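Local coordinates for bifunctional protein PutA (Bdellovibrio bacteriovorus, PDB 5UR2) that probably oxidises L-proline to L-glutamate in two steps, with a flavin-dependent proline dehydrogenase and an NAD-dependent L-glutamate gamma-semialdehyde dehydrogenase in one chain, at residues K19-Q24 and E387-T392; S28-D33 and W429-F434; H355-L360 and E442-P447. All blocks are in the same frame, centred on the assembly; numbering follows the deposited sequence.

Contact 1 (K19-Q24 and E387-T392)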
loop_
_atom_site.group_PDB
_atom_site.type_symbol
_atom_site.label_atom_id
_atom_site.label_comp_id
_atom_site.label_asym_id
_atom_site.label_seq_id
_atom_site.Cartn_x
_atom_site.Cartn_y
_atom_site.Cartn_z
ATOM N N LYS B 19 19.232 -57.801 14.718
ATOM C CA LYS B 19 18.747 -59.050 15.305
ATOM C C LYS B 19 19.254 -59.211 16.733
ATOM O O LYS B 19 18.474 -59.510 17.647
ATOM C CB LYS B 19 19.161 -60.242 14.438
ATOM C CG LYS B 19 18.724 -61.594 14.972
ATOM C CD LYS B 19 17.226 -61.649 15.284
ATOM C CE LYS B 19 16.354 -61.685 14.030
ATOM N NZ LYS B 19 14.955 -62.140 14.335
ATOM N N ARG B 20 20.554 -58.975 16.945
ATOM C CA ARG B 20 21.118 -59.023 18.290
ATOM C C ARG B 20 20.421 -58.034 19.214
ATOM O O ARG B 20 20.215 -58.317 20.401
ATOM C CB ARG B 20 22.612 -58.699 18.261
ATOM C CG ARG B 20 23.535 -59.737 17.680
ATOM C CD ARG B 20 24.928 -59.114 17.574
ATOM N NE ARG B 20 25.980 -60.052 17.185
ATOM C CZ ARG B 20 26.719 -60.754 18.038
ATOM N NH1 ARG B 20 26.509 -60.652 19.348
ATOM N NH2 ARG B 20 27.664 -61.564 17.575
ATOM N N MET B 21 20.045 -56.865 18.681
ATOM C CA MET B 21 19.418 -55.839 19.507
ATOM C C MET B 21 18.103 -56.320 20.091
ATOM O O MET B 21 17.732 -55.910 21.195
ATOM C CB MET B 21 19.201 -54.565 18.690
ATOM C CG MET B 21 20.460 -53.745 18.488
ATOM S SD MET B 21 20.304 -52.553 17.148
ATOM C CE MET B 21 18.812 -51.683 17.652
ATOM N N GLU B 22 17.397 -57.203 19.379
ATOM C CA GLU B 22 16.155 -57.751 19.905
ATOM C C GLU B 22 16.383 -58.589 21.153
ATOM O O GLU B 22 15.457 -58.745 21.955
ATOM C CB GLU B 22 15.465 -58.617 18.852
ATOM C CG GLU B 22 15.288 -57.981 17.484
ATOM C CD GLU B 22 14.646 -58.949 16.498
ATOM O OE1 GLU B 22 14.436 -58.579 15.323
ATOM O OE2 GLU B 22 14.350 -60.090 16.908
ATOM N N SER B 23 17.592 -59.123 21.341
ATOM C CA SER B 23 17.913 -59.971 22.481
ATOM C C SER B 23 18.432 -59.196 23.688
ATOM O O SER B 23 18.657 -59.806 24.739
ATOM C CB SER B 23 18.945 -61.031 22.077
ATOM N N GLN B 24 18.621 -57.881 23.570
ATOM C CA GLN B 24 19.009 -57.046 24.702
ATOM C C GLN B 24 17.809 -56.736 25.602
ATOM O O GLN B 24 16.647 -56.808 25.192
ATOM C CB GLN B 24 19.616 -55.715 24.231
ATOM C CG GLN B 24 20.765 -55.817 23.254
ATOM C CD GLN B 24 21.969 -56.538 23.844
ATOM O OE1 GLN B 24 22.007 -56.848 25.040
ATOM N NE2 GLN B 24 22.966 -56.801 23.003
ATOM N N GLU B 387 21.175 -47.076 23.875
ATOM C CA GLU B 387 21.571 -48.180 24.755
ATOM C C GLU B 387 21.511 -49.558 24.100
ATOM O O GLU B 387 22.471 -50.333 24.259
ATOM C CB GLU B 387 20.702 -48.140 26.021
ATOM C CG GLU B 387 21.181 -47.116 27.029
ATOM C CD GLU B 387 22.672 -47.216 27.267
ATOM O OE1 GLU B 387 23.124 -48.332 27.619
ATOM O OE2 GLU B 387 23.388 -46.197 27.078
ATOM N N PRO B 388 20.447 -49.941 23.384
ATOM C CA PRO B 388 20.452 -51.289 22.793
ATOM C C PRO B 388 21.519 -51.462 21.729
ATOM O O PRO B 388 22.115 -52.541 21.619
ATOM C CB PRO B 388 19.041 -51.424 22.198
ATOM C CG PRO B 388 18.248 -50.327 22.794
ATOM C CD PRO B 388 19.208 -49.217 23.056
ATOM N N ILE B 389 21.779 -50.414 20.944
ATOM C CA ILE B 389 22.803 -50.487 19.902
ATOM C C ILE B 389 24.197 -50.493 20.513
ATOM O O ILE B 389 25.052 -51.304 20.136
ATOM C CB ILE B 389 22.621 -49.328 18.914
ATOM C CG1 ILE B 389 21.137 -49.219 18.559
ATOM C CG2 ILE B 389 23.468 -49.573 17.697
ATOM C CD1 ILE B 389 20.788 -48.119 17.587
ATOM N N LYS B 390 24.442 -49.576 21.459
ATOM C CA LYS B 390 25.713 -49.497 22.181
ATOM C C LYS B 390 26.132 -50.849 22.751
ATOM O O LYS B 390 27.270 -51.301 22.560
ATOM C CB LYS B 390 25.572 -48.473 23.312
ATOM C CG LYS B 390 26.853 -47.826 23.814
ATOM C CD LYS B 390 26.521 -46.817 24.921
ATOM C CE LYS B 390 25.908 -45.522 24.362
ATOM N NZ LYS B 390 25.433 -44.561 25.417
ATOM N N LYS B 391 25.220 -51.497 23.482
ATOM C CA LYS B 391 25.545 -52.776 24.102
ATOM C C LYS B 391 25.886 -53.822 23.050
ATOM O O LYS B 391 26.824 -54.607 23.228
ATOM C CB LYS B 391 24.373 -53.236 24.968
ATOM C CG LYS B 391 24.478 -54.654 25.492
ATOM C CD LYS B 391 25.333 -54.748 26.734
ATOM C CE LYS B 391 25.017 -56.029 27.506
ATOM N NZ LYS B 391 24.936 -57.216 26.603
ATOM N N THR B 392 25.146 -53.827 21.934
ATOM C CA THR B 392 25.399 -54.790 20.865
ATOM C C THR B 392 26.795 -54.613 20.274
ATOM O O THR B 392 27.518 -55.596 20.073
ATOM C CB THR B 392 24.326 -54.659 19.779
ATOM O OG1 THR B 392 23.047 -55.015 20.319
ATOM C CG2 THR B 392 24.634 -55.574 18.601
#

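Contact 2 (S28-D33 and W429-F434). With P5F (N-propargylglycine-modified flavin adenine dinucleotide), chain F.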
loop_
_atom_site.group_PDB
_atom_site.type_symbol
_atom_site.label_atom_id
_atom_site.label_comp_id
_atom_site.label_asym_id
_atom_site.label_seq_id
_atom_site.Cartn_x
_atom_site.Cartn_y
_atom_site.Cartn_z
ATOM N N SER B 28 14.767 -47.995 25.292
ATOM C CA SER B 28 14.894 -46.976 24.258
ATOM C C SER B 28 14.489 -45.615 24.815
ATOM O O SER B 28 13.523 -45.503 25.578
ATOM C CB SER B 28 14.033 -47.309 23.033
ATOM O OG SER B 28 14.096 -46.274 22.061
ATOM N N ILE B 29 15.234 -44.583 24.409
ATOM C CA ILE B 29 14.907 -43.198 24.729
ATOM C C ILE B 29 13.501 -42.829 24.280
ATOM O O ILE B 29 12.920 -41.865 24.789
ATOM C CB ILE B 29 15.969 -42.266 24.088
ATOM C CG1 ILE B 29 16.617 -41.394 25.153
ATOM C CG2 ILE B 29 15.405 -41.430 22.934
ATOM C CD1 ILE B 29 17.523 -42.178 26.049
ATOM N N PHE B 30 12.938 -43.572 23.333
ATOM C CA PHE B 30 11.638 -43.256 22.768
ATOM C C PHE B 30 10.479 -43.856 23.545
ATOM O O PHE B 30 9.327 -43.526 23.239
ATOM C CB PHE B 30 11.569 -43.725 21.311
ATOM C CG PHE B 30 12.367 -42.874 20.383
ATOM C CD1 PHE B 30 13.702 -43.155 20.139
ATOM C CD2 PHE B 30 11.798 -41.769 19.787
ATOM C CE1 PHE B 30 14.450 -42.360 19.294
ATOM C CE2 PHE B 30 12.544 -40.969 18.945
ATOM C CZ PHE B 30 13.877 -41.270 18.701
ATOM N N SER B 31 10.755 -44.707 24.539
ATOM C CA SER B 31 9.705 -45.358 25.318
ATOM C C SER B 31 8.755 -44.328 25.916
ATOM O O SER B 31 9.177 -43.439 26.663
ATOM C CB SER B 31 10.329 -46.214 26.429
ATOM N N LYS B 32 7.470 -44.436 25.573
ATOM C CA LYS B 32 6.457 -43.583 26.179
ATOM C C LYS B 32 6.091 -44.025 27.596
ATOM O O LYS B 32 5.076 -43.563 28.128
ATOM C CB LYS B 32 5.205 -43.533 25.295
ATOM C CG LYS B 32 5.384 -42.789 23.971
ATOM C CD LYS B 32 4.148 -42.938 23.085
ATOM C CE LYS B 32 3.748 -44.411 22.952
ATOM N NZ LYS B 32 2.608 -44.660 22.022
ATOM N N ASP B 33 6.881 -44.911 28.209
ATOM C CA ASP B 33 6.757 -45.242 29.625
ATOM C C ASP B 33 7.577 -44.316 30.526
ATOM O O ASP B 33 7.525 -44.473 31.750
ATOM C CB ASP B 33 7.160 -46.706 29.866
ATOM N N TRP B 429 17.757 -41.135 12.226
ATOM C CA TRP B 429 17.711 -42.574 11.980
ATOM C C TRP B 429 17.066 -43.321 13.144
ATOM O O TRP B 429 16.270 -44.250 12.932
ATOM C CB TRP B 429 19.116 -43.119 11.712
ATOM C CG TRP B 429 19.088 -44.543 11.219
ATOM C CD1 TRP B 429 19.047 -44.957 9.917
ATOM C CD2 TRP B 429 19.087 -45.736 12.016
ATOM N NE1 TRP B 429 19.018 -46.330 9.853
ATOM C CE2 TRP B 429 19.038 -46.834 11.126
ATOM C CE3 TRP B 429 19.115 -45.983 13.391
ATOM C CZ2 TRP B 429 19.026 -48.163 11.569
ATOM C CZ3 TRP B 429 19.097 -47.311 13.832
ATOM C CH2 TRP B 429 19.052 -48.380 12.921
ATOM N N LEU B 430 17.402 -42.936 14.382
ATOM C CA LEU B 430 16.829 -43.590 15.556
ATOM C C LEU B 430 15.324 -43.388 15.626
ATOM O O LEU B 430 14.585 -44.305 16.003
ATOM C CB LEU B 430 17.479 -43.063 16.827
ATOM C CG LEU B 430 18.882 -43.586 17.081
ATOM C CD1 LEU B 430 19.480 -42.790 18.211
ATOM C CD2 LEU B 430 18.840 -45.057 17.404
ATOM N N ARG B 431 14.850 -42.184 15.304
ATOM C CA ARG B 431 13.410 -41.978 15.266
ATOM C C ARG B 431 12.753 -42.880 14.224
ATOM O O ARG B 431 11.713 -43.494 14.490
ATOM C CB ARG B 431 13.073 -40.517 14.978
ATOM C CG ARG B 431 11.592 -40.337 14.721
ATOM C CD ARG B 431 11.239 -38.950 14.275
ATOM N NE ARG B 431 9.888 -38.917 13.722
ATOM C CZ ARG B 431 9.181 -37.806 13.526
ATOM N NH1 ARG B 431 9.691 -36.622 13.844
ATOM N NH2 ARG B 431 7.959 -37.879 13.010
ATOM N N GLY B 432 13.362 -43.000 13.042
ATOM C CA GLY B 432 12.776 -43.846 12.017
ATOM C C GLY B 432 12.634 -45.288 12.463
ATOM O O GLY B 432 11.643 -45.955 12.141
ATOM N N LYS B 433 13.619 -45.785 13.222
ATOM C CA LYS B 433 13.611 -47.161 13.716
ATOM C C LYS B 433 12.640 -47.359 14.882
ATOM O O LYS B 433 11.838 -48.299 14.877
ATOM C CB LYS B 433 15.029 -47.572 14.125
ATOM C CG LYS B 433 15.066 -48.759 15.061
ATOM C CD LYS B 433 14.758 -50.058 14.380
ATOM C CE LYS B 433 14.829 -51.187 15.391
ATOM N NZ LYS B 433 14.145 -52.407 14.845
ATOM N N PHE B 434 12.729 -46.516 15.913
ATOM C CA PHE B 434 12.036 -46.744 17.177
ATOM C C PHE B 434 10.728 -45.979 17.293
ATOM O O PHE B 434 9.993 -46.180 18.267
ATOM C CB PHE B 434 12.956 -46.376 18.350
ATOM C CG PHE B 434 14.117 -47.316 18.527
ATOM C CD1 PHE B 434 13.924 -48.590 19.041
ATOM C CD2 PHE B 434 15.383 -46.961 18.111
ATOM C CE1 PHE B 434 14.988 -49.465 19.189
ATOM C CE2 PHE B 434 16.458 -47.844 18.257
ATOM C CZ PHE B 434 16.258 -49.090 18.794
HETATM P PA P5F F . 21.730 -39.897 12.033
HETATM O O1A P5F F . 22.125 -41.090 11.099
HETATM O O2A P5F F . 20.329 -39.735 12.358
HETATM O O5B P5F F . 22.045 -38.530 11.489
HETATM C C5B P5F F . 21.476 -37.308 11.943
HETATM C C4B P5F F . 22.311 -36.147 11.383
HETATM O O4B P5F F . 22.119 -35.927 10.006
HETATM C C3B P5F F . 22.092 -34.796 12.001
HETATM O O3B P5F F . 22.713 -34.662 13.222
HETATM C C2B P5F F . 22.652 -33.886 10.982
HETATM O O2B P5F F . 24.030 -33.837 11.121
HETATM C C1B P5F F . 22.316 -34.573 9.707
HETATM N N9A P5F F . 21.122 -34.086 9.065
HETATM C C8A P5F F . 19.835 -34.031 9.584
HETATM N N7A P5F F . 19.019 -33.532 8.647
HETATM C C5A P5F F . 19.737 -33.257 7.482
HETATM C C6A P5F F . 19.429 -32.724 6.232
HETATM N N6A P5F F . 18.084 -32.340 5.911
HETATM N N1A P5F F . 20.390 -32.561 5.303
HETATM C C2A P5F F . 21.669 -32.912 5.555
HETATM N N3A P5F F . 22.008 -33.409 6.780
HETATM C C4A P5F F . 21.094 -33.597 7.740
HETATM N N1 P5F F . 28.668 -32.794 16.264
HETATM C C2 P5F F . 29.467 -31.659 15.866
HETATM O O2 P5F F . 28.999 -30.859 14.848
HETATM N N3 P5F F . 30.717 -31.374 16.505
HETATM C C4 P5F F . 31.227 -32.180 17.553
HETATM O O4 P5F F . 32.457 -31.845 18.132
HETATM C C4X P5F F . 30.381 -33.373 17.980
HETATM N N5 P5F F . 30.740 -34.192 19.136
HETATM C C5X P5F F . 30.130 -35.535 19.189
HETATM C C6 P5F F . 30.801 -36.627 19.959
HETATM C C7 P5F F . 30.264 -37.939 19.941
HETATM C C7M P5F F . 30.955 -39.035 20.723
HETATM C C8 P5F F . 29.085 -38.228 19.189
HETATM C C8M P5F F . 28.489 -39.612 19.143
HETATM C C9 P5F F . 28.445 -37.201 18.456
HETATM C C9A P5F F . 29.001 -35.819 18.473
HETATM N N10 P5F F . 28.349 -34.763 17.694
HETATM C C10 P5F F . 29.161 -33.633 17.339
HETATM C "C1'" P5F F . 26.989 -34.910 17.120
HETATM C "C2'" P5F F . 26.992 -35.659 15.787
HETATM O "O2'" P5F F . 27.603 -34.867 14.841
HETATM C "C3'" P5F F . 25.611 -36.077 15.279
HETATM O "O3'" P5F F . 24.863 -34.941 15.060
HETATM C "C4'" P5F F . 24.821 -36.975 16.221
HETATM O "O4'" P5F F . 25.741 -37.703 16.959
HETATM C "C5'" P5F F . 23.746 -37.852 15.552
HETATM O "O5'" P5F F . 24.143 -38.399 14.310
HETATM P P P5F F . 23.836 -39.910 13.807
HETATM O O1P P5F F . 24.853 -40.574 12.802
HETATM O O2P P5F F . 23.600 -40.622 15.192
HETATM O O3P P5F F . 22.239 -39.845 13.430
HETATM C C21 P5F F . 30.314 -32.301 20.894
HETATM C C22 P5F F . 30.633 -33.297 20.039
HETATM C C23 P5F F . 31.021 -30.936 20.833
#

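Contact 3 (H355-L360 and E442-P447). With P5F (N-propargylglycine-modified flavin adenine dinucleotide), chain F.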
loop_
_atom_site.group_PDB
_atom_site.type_symbol
_atom_site.label_atom_id
_atom_site.label_comp_id
_atom_site.label_asym_id
_atom_site.label_seq_id
_atom_site.Cartn_x
_atom_site.Cartn_y
_atom_site.Cartn_z
ATOM N N HIS B 355 25.100 -43.128 15.938
ATOM C CA HIS B 355 24.136 -44.089 16.471
ATOM C C HIS B 355 23.367 -44.834 15.375
ATOM O O HIS B 355 22.452 -45.608 15.683
ATOM C CB HIS B 355 23.150 -43.396 17.413
ATOM C CG HIS B 355 23.802 -42.500 18.419
ATOM N ND1 HIS B 355 24.061 -41.168 18.175
ATOM C CD2 HIS B 355 24.285 -42.756 19.659
ATOM C CE1 HIS B 355 24.651 -40.636 19.231
ATOM N NE2 HIS B 355 24.802 -41.579 20.145
ATOM N N ASN B 356 23.732 -44.627 14.119
ATOM C CA ASN B 356 23.006 -45.137 12.961
ATOM C C ASN B 356 23.562 -46.508 12.586
ATOM O O ASN B 356 24.749 -46.623 12.263
ATOM C CB ASN B 356 23.157 -44.113 11.829
ATOM C CG ASN B 356 22.464 -44.504 10.536
ATOM O OD1 ASN B 356 22.431 -45.663 10.151
ATOM N ND2 ASN B 356 21.926 -43.504 9.838
ATOM N N VAL B 357 22.709 -47.546 12.631
ATOM C CA VAL B 357 23.176 -48.916 12.390
ATOM C C VAL B 357 23.684 -49.080 10.957
ATOM O O VAL B 357 24.663 -49.793 10.724
ATOM C CB VAL B 357 22.074 -49.942 12.727
ATOM C CG1 VAL B 357 22.452 -51.336 12.226
ATOM C CG2 VAL B 357 21.862 -50.009 14.229
ATOM N N ARG B 358 23.038 -48.424 9.978
ATOM C CA ARG B 358 23.555 -48.437 8.606
ATOM C C ARG B 358 24.984 -47.905 8.544
ATOM O O ARG B 358 25.891 -48.581 8.032
ATOM C CB ARG B 358 22.641 -47.625 7.681
ATOM C CG ARG B 358 23.314 -47.146 6.383
ATOM C CD ARG B 358 23.622 -48.291 5.415
ATOM N NE ARG B 358 24.645 -47.916 4.430
ATOM C CZ ARG B 358 24.863 -48.567 3.285
ATOM N NH1 ARG B 358 24.128 -49.623 2.971
ATOM N NH2 ARG B 358 25.820 -48.167 2.451
ATOM N N THR B 359 25.202 -46.698 9.084
ATOM C CA THR B 359 26.531 -46.087 9.116
ATOM C C THR B 359 27.549 -46.998 9.792
ATOM O O THR B 359 28.650 -47.222 9.272
ATOM C CB THR B 359 26.463 -44.747 9.853
ATOM O OG1 THR B 359 25.453 -43.919 9.254
ATOM C CG2 THR B 359 27.833 -44.020 9.807
ATOM N N LEU B 360 27.206 -47.511 10.974
ATOM C CA LEU B 360 28.122 -48.390 11.692
ATOM C C LEU B 360 28.448 -49.645 10.882
ATOM O O LEU B 360 29.608 -50.071 10.828
ATOM C CB LEU B 360 27.526 -48.764 13.052
ATOM C CG LEU B 360 27.253 -47.597 14.015
ATOM C CD1 LEU B 360 26.425 -48.041 15.219
ATOM C CD2 LEU B 360 28.557 -47.008 14.479
ATOM N N GLU B 442 14.501 -50.105 4.334
ATOM C CA GLU B 442 14.663 -48.659 4.262
ATOM C C GLU B 442 15.738 -48.185 5.231
ATOM O O GLU B 442 16.511 -47.282 4.908
ATOM C CB GLU B 442 13.334 -47.958 4.542
ATOM N N LEU B 443 15.820 -48.795 6.414
ATOM C CA LEU B 443 16.802 -48.347 7.397
ATOM C C LEU B 443 18.230 -48.641 6.965
ATOM O O LEU B 443 19.152 -47.930 7.373
ATOM C CB LEU B 443 16.540 -48.993 8.758
ATOM C CG LEU B 443 15.294 -48.588 9.563
ATOM C CD1 LEU B 443 15.088 -49.583 10.711
ATOM C CD2 LEU B 443 15.371 -47.163 10.092
ATOM N N LEU B 444 18.446 -49.689 6.178
ATOM C CA LEU B 444 19.793 -50.142 5.859
ATOM C C LEU B 444 20.224 -49.834 4.433
ATOM O O LEU B 444 21.313 -50.259 4.034
ATOM C CB LEU B 444 19.908 -51.650 6.100
ATOM C CG LEU B 444 19.723 -52.118 7.540
ATOM C CD1 LEU B 444 19.932 -53.613 7.584
ATOM C CD2 LEU B 444 20.710 -51.424 8.474
ATOM N N LYS B 445 19.402 -49.133 3.655
ATOM C CA LYS B 445 19.689 -48.934 2.242
ATOM C C LYS B 445 20.876 -47.990 2.049
ATOM O O LYS B 445 21.221 -47.176 2.917
ATOM C CB LYS B 445 18.474 -48.368 1.509
ATOM C CG LYS B 445 18.366 -46.845 1.594
ATOM C CD LYS B 445 17.215 -46.307 0.749
ATOM C CE LYS B 445 17.296 -44.790 0.597
ATOM N NZ LYS B 445 17.110 -44.074 1.895
ATOM N N ASP B 446 21.491 -48.109 0.886
ATOM C CA ASP B 446 22.655 -47.304 0.553
ATOM C C ASP B 446 22.239 -45.845 0.398
ATOM O O ASP B 446 21.449 -45.531 -0.499
ATOM C CB ASP B 446 23.296 -47.865 -0.728
ATOM C CG ASP B 446 24.543 -47.101 -1.163
ATOM O OD1 ASP B 446 24.975 -46.166 -0.454
ATOM O OD2 ASP B 446 25.112 -47.471 -2.210
ATOM N N PRO B 447 22.754 -44.926 1.225
ATOM C CA PRO B 447 22.377 -43.508 1.070
ATOM C C PRO B 447 22.758 -42.932 -0.277
ATOM O O PRO B 447 22.130 -41.955 -0.725
ATOM C CB PRO B 447 23.145 -42.813 2.206
ATOM C CG PRO B 447 24.309 -43.747 2.486
ATOM C CD PRO B 447 23.762 -45.122 2.286
HETATM P PA P5F F . 21.730 -39.897 12.033
HETATM O O1A P5F F . 22.125 -41.090 11.099
HETATM O O2A P5F F . 20.329 -39.735 12.358
HETATM O O5B P5F F . 22.045 -38.530 11.489
HETATM C C5B P5F F . 21.476 -37.308 11.943
HETATM C C4B P5F F . 22.311 -36.147 11.383
HETATM O O4B P5F F . 22.119 -35.927 10.006
HETATM C C3B P5F F . 22.092 -34.796 12.001
HETATM O O3B P5F F . 22.713 -34.662 13.222
HETATM C C2B P5F F . 22.652 -33.886 10.982
HETATM O O2B P5F F . 24.030 -33.837 11.121
HETATM C C1B P5F F . 22.316 -34.573 9.707
HETATM N N9A P5F F . 21.122 -34.086 9.065
HETATM C C8A P5F F . 19.835 -34.031 9.584
HETATM N N7A P5F F . 19.019 -33.532 8.647
HETATM C C5A P5F F . 19.737 -33.257 7.482
HETATM C C6A P5F F . 19.429 -32.724 6.232
HETATM N N6A P5F F . 18.084 -32.340 5.911
HETATM N N1A P5F F . 20.390 -32.561 5.303
HETATM C C2A P5F F . 21.669 -32.912 5.555
HETATM N N3A P5F F . 22.008 -33.409 6.780
HETATM C C4A P5F F . 21.094 -33.597 7.740
HETATM N N1 P5F F . 28.668 -32.794 16.264
HETATM C C2 P5F F . 29.467 -31.659 15.866
HETATM O O2 P5F F . 28.999 -30.859 14.848
HETATM N N3 P5F F . 30.717 -31.374 16.505
HETATM C C4 P5F F . 31.227 -32.180 17.553
HETATM O O4 P5F F . 32.457 -31.845 18.132
HETATM C C4X P5F F . 30.381 -33.373 17.980
HETATM N N5 P5F F . 30.740 -34.192 19.136
HETATM C C5X P5F F . 30.130 -35.535 19.189
HETATM C C6 P5F F . 30.801 -36.627 19.959
HETATM C C7 P5F F . 30.264 -37.939 19.941
HETATM C C7M P5F F . 30.955 -39.035 20.723
HETATM C C8 P5F F . 29.085 -38.228 19.189
HETATM C C8M P5F F . 28.489 -39.612 19.143
HETATM C C9 P5F F . 28.445 -37.201 18.456
HETATM C C9A P5F F . 29.001 -35.819 18.473
HETATM N N10 P5F F . 28.349 -34.763 17.694
HETATM C C10 P5F F . 29.161 -33.633 17.339
HETATM C "C1'" P5F F . 26.989 -34.910 17.120
HETATM C "C2'" P5F F . 26.992 -35.659 15.787
HETATM O "O2'" P5F F . 27.603 -34.867 14.841
HETATM C "C3'" P5F F . 25.611 -36.077 15.279
HETATM O "O3'" P5F F . 24.863 -34.941 15.060
HETATM C "C4'" P5F F . 24.821 -36.975 16.221
HETATM O "O4'" P5F F . 25.741 -37.703 16.959
HETATM C "C5'" P5F F . 23.746 -37.852 15.552
HETATM O "O5'" P5F F . 24.143 -38.399 14.310
HETATM P P P5F F . 23.836 -39.910 13.807
HETATM O O1P P5F F . 24.853 -40.574 12.802
HETATM O O2P P5F F . 23.600 -40.622 15.192
HETATM O O3P P5F F . 22.239 -39.845 13.430
HETATM C C21 P5F F . 30.314 -32.301 20.894
HETATM C C22 P5F F . 30.633 -33.297 20.039
HETATM C C23 P5F F . 31.021 -30.936 20.833
#

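Contact 1 (K19-Q24 and E387-T392)
Gln24 and Met21 meet one face of the helix that starts at Glu387. The amide of Gln24 reaches Thr392 with its nitrogen. NE2 donates to Thr392 OG1 over 3.2 Å, with an N-H...O angle of 153°, and the hydroxyl lies a little off the amide plane. Lys391 CG packs over the face of the same amide, 3.3 Å from Gln24 OE1. The bends of the lysine at chi2 and chi4 bring NZ round to the side of OE1, for a weak hydrogen bond.

Met21 CG lies against two oxygens, 3.4 Å from Thr392 OG1 and near Pro388 O. Only the end of Met21 makes apolar packing. It turns at chi3 (54°), so that SD and CE rest on Ile389 CG1, with CE at 3.5 Å. Arg20 adds the flank of its chain: CB and CD both lie against the methyl CG2 of Thr392.

The second shell fixes the polar groups. Thr392 OG1 donates to Pro388 O one turn earlier, at 2.9 Å. Its chi1 of -65° sets OG1 beside its own backbone N and within range of that carbonyl. Asp395, one turn beyond Lys391, accepts from Gln24 NE2 and pairs with Lys391 NZ. NE2 is thus shared between Thr392 and Asp395. Met21 also touches Phe434, and Ile389 touches Leu430.

The threonine hydroxyl both donates and accepts, which limits its rotation. The negative charge of Asp395 probably favours holding Gln24 and Lys391 together. The contact joins the end of helix 6-22 to barrel helix 387-395, with apolar packing beside this polar group.

Contact 2 (S28-D33 and W429-F434)
The Phe30 ring lies against Phe434 CB and the helix backbone, and the Phe434 ring takes Ser28 on one face. There the hydroxyl OG of Ser28 is 3.7 Å from Phe434 CG. Lys433 CG packs on the opposite face. Leu430 CD2 lies at the edge of the Phe434 ring, in its plane. The Phe30 ring has Ser28 OG at its own edge, in plane.

The far end of Phe30 presses on the helix backbone. Its CZ is 3.5 Å from Arg431 CA, and its CE1 is 3.8 Å from Leu430 O. CD1 packs on Phe434 CB at 3.8 Å. The two phenylalanine side chains cross at about a right angle. A chi1 of -73° puts the Phe30 ring beside its own backbone N, and from there it points at the helix.

Ser28 shapes the loop from within. Its OG accepts from Phe30 N at 3.2 Å with an angle of 168°, which is an ST turn. A type I beta turn from Ser28 to Ser31 overlaps it, closed by Ser31 N to Ser28 O.

Around these rings, Met40 of helix 35-45 touches Phe30, and Met21 of helix 6-22 touches Phe434. The guanidinium of Arg431 leads away to a salt bridge with Asp436.

At its start the helix serves the cofactor. Trp429 N donates to O2A, an adenosine-side phosphate oxygen of the modified FAD, over 2.9 Å and nearly straight. A backbone N-H at a helix N-terminus holding a phosphate is a familiar feature of nucleotide sites, here in the proline dehydrogenase barrel.

Contact 3 (H355-L360 and E442-P447)
Arg358 packs against the turn that follows Leu444, and its guanidinium carries the tight part of the contact. NH1 donates to Leu444 O over 3.1 Å, at the edge of the group, with an N-H...O angle of 150°. One face is covered by Pro447 CD, 3.6 Å from NE, and by the backbone of Lys445 and Asp446. A bend at chi2 (69°) lays the chain along this turn. Arg358 CB also sits on Leu443 O.

Val357 CG1 and Leu444 CD2 make a light but buried apolar touch at 4.1 Å. The open side belongs to partly exposed Asp446 and to exposed Lys445, which turns away. Asp446 OD1 stands 3.6 Å from Arg358 NH2, a long salt bridge out of the guanidinium plane, by charge alone. Asp446 OD1 accepts from Ala448 N. Arg358 NH2 has a stronger ionic partner in Glu335 and also bonds Gln7 of helix 6-22.

Just upstream, His355 grips O2P of the flavin-side phosphate through its backbone N and ND1. Asn356 ND2 donates to O1A of the adenosine-side phosphate over 2.7 Å, and its OD1 caps the helix by accepting from Thr359 N. This is a phosphate-binding loop and N-cap after a barrel strand, as expected of an FAD site in a TIM-barrel proline dehydrogenase.

How the contacts relate
The three contacts form one continuous region beside the modified flavin. Their centres lie about 13 to 16 Å apart. Ile389 of contact 1 joins all three: its CD1 is 3.6 Å from Leu430 CD2 in contact 2 and 3.6 Å from His355 O in contact 3. Trp429 links contacts 2 and 3. Its NE1 probably donates to Leu443 O at 3.0 Å, and its CH2 packs 3.4 Å from Val357 CB. Contacts 2 and 3 both bind the cofactor's pyrophosphate, whereas the side chain of Ile389 is about 8 Å from the bound cofactor. Helix 6-22 and the loop after it thus pack on barrel helix 387-395 and on helix 429-434, whose first residue binds the cofactor.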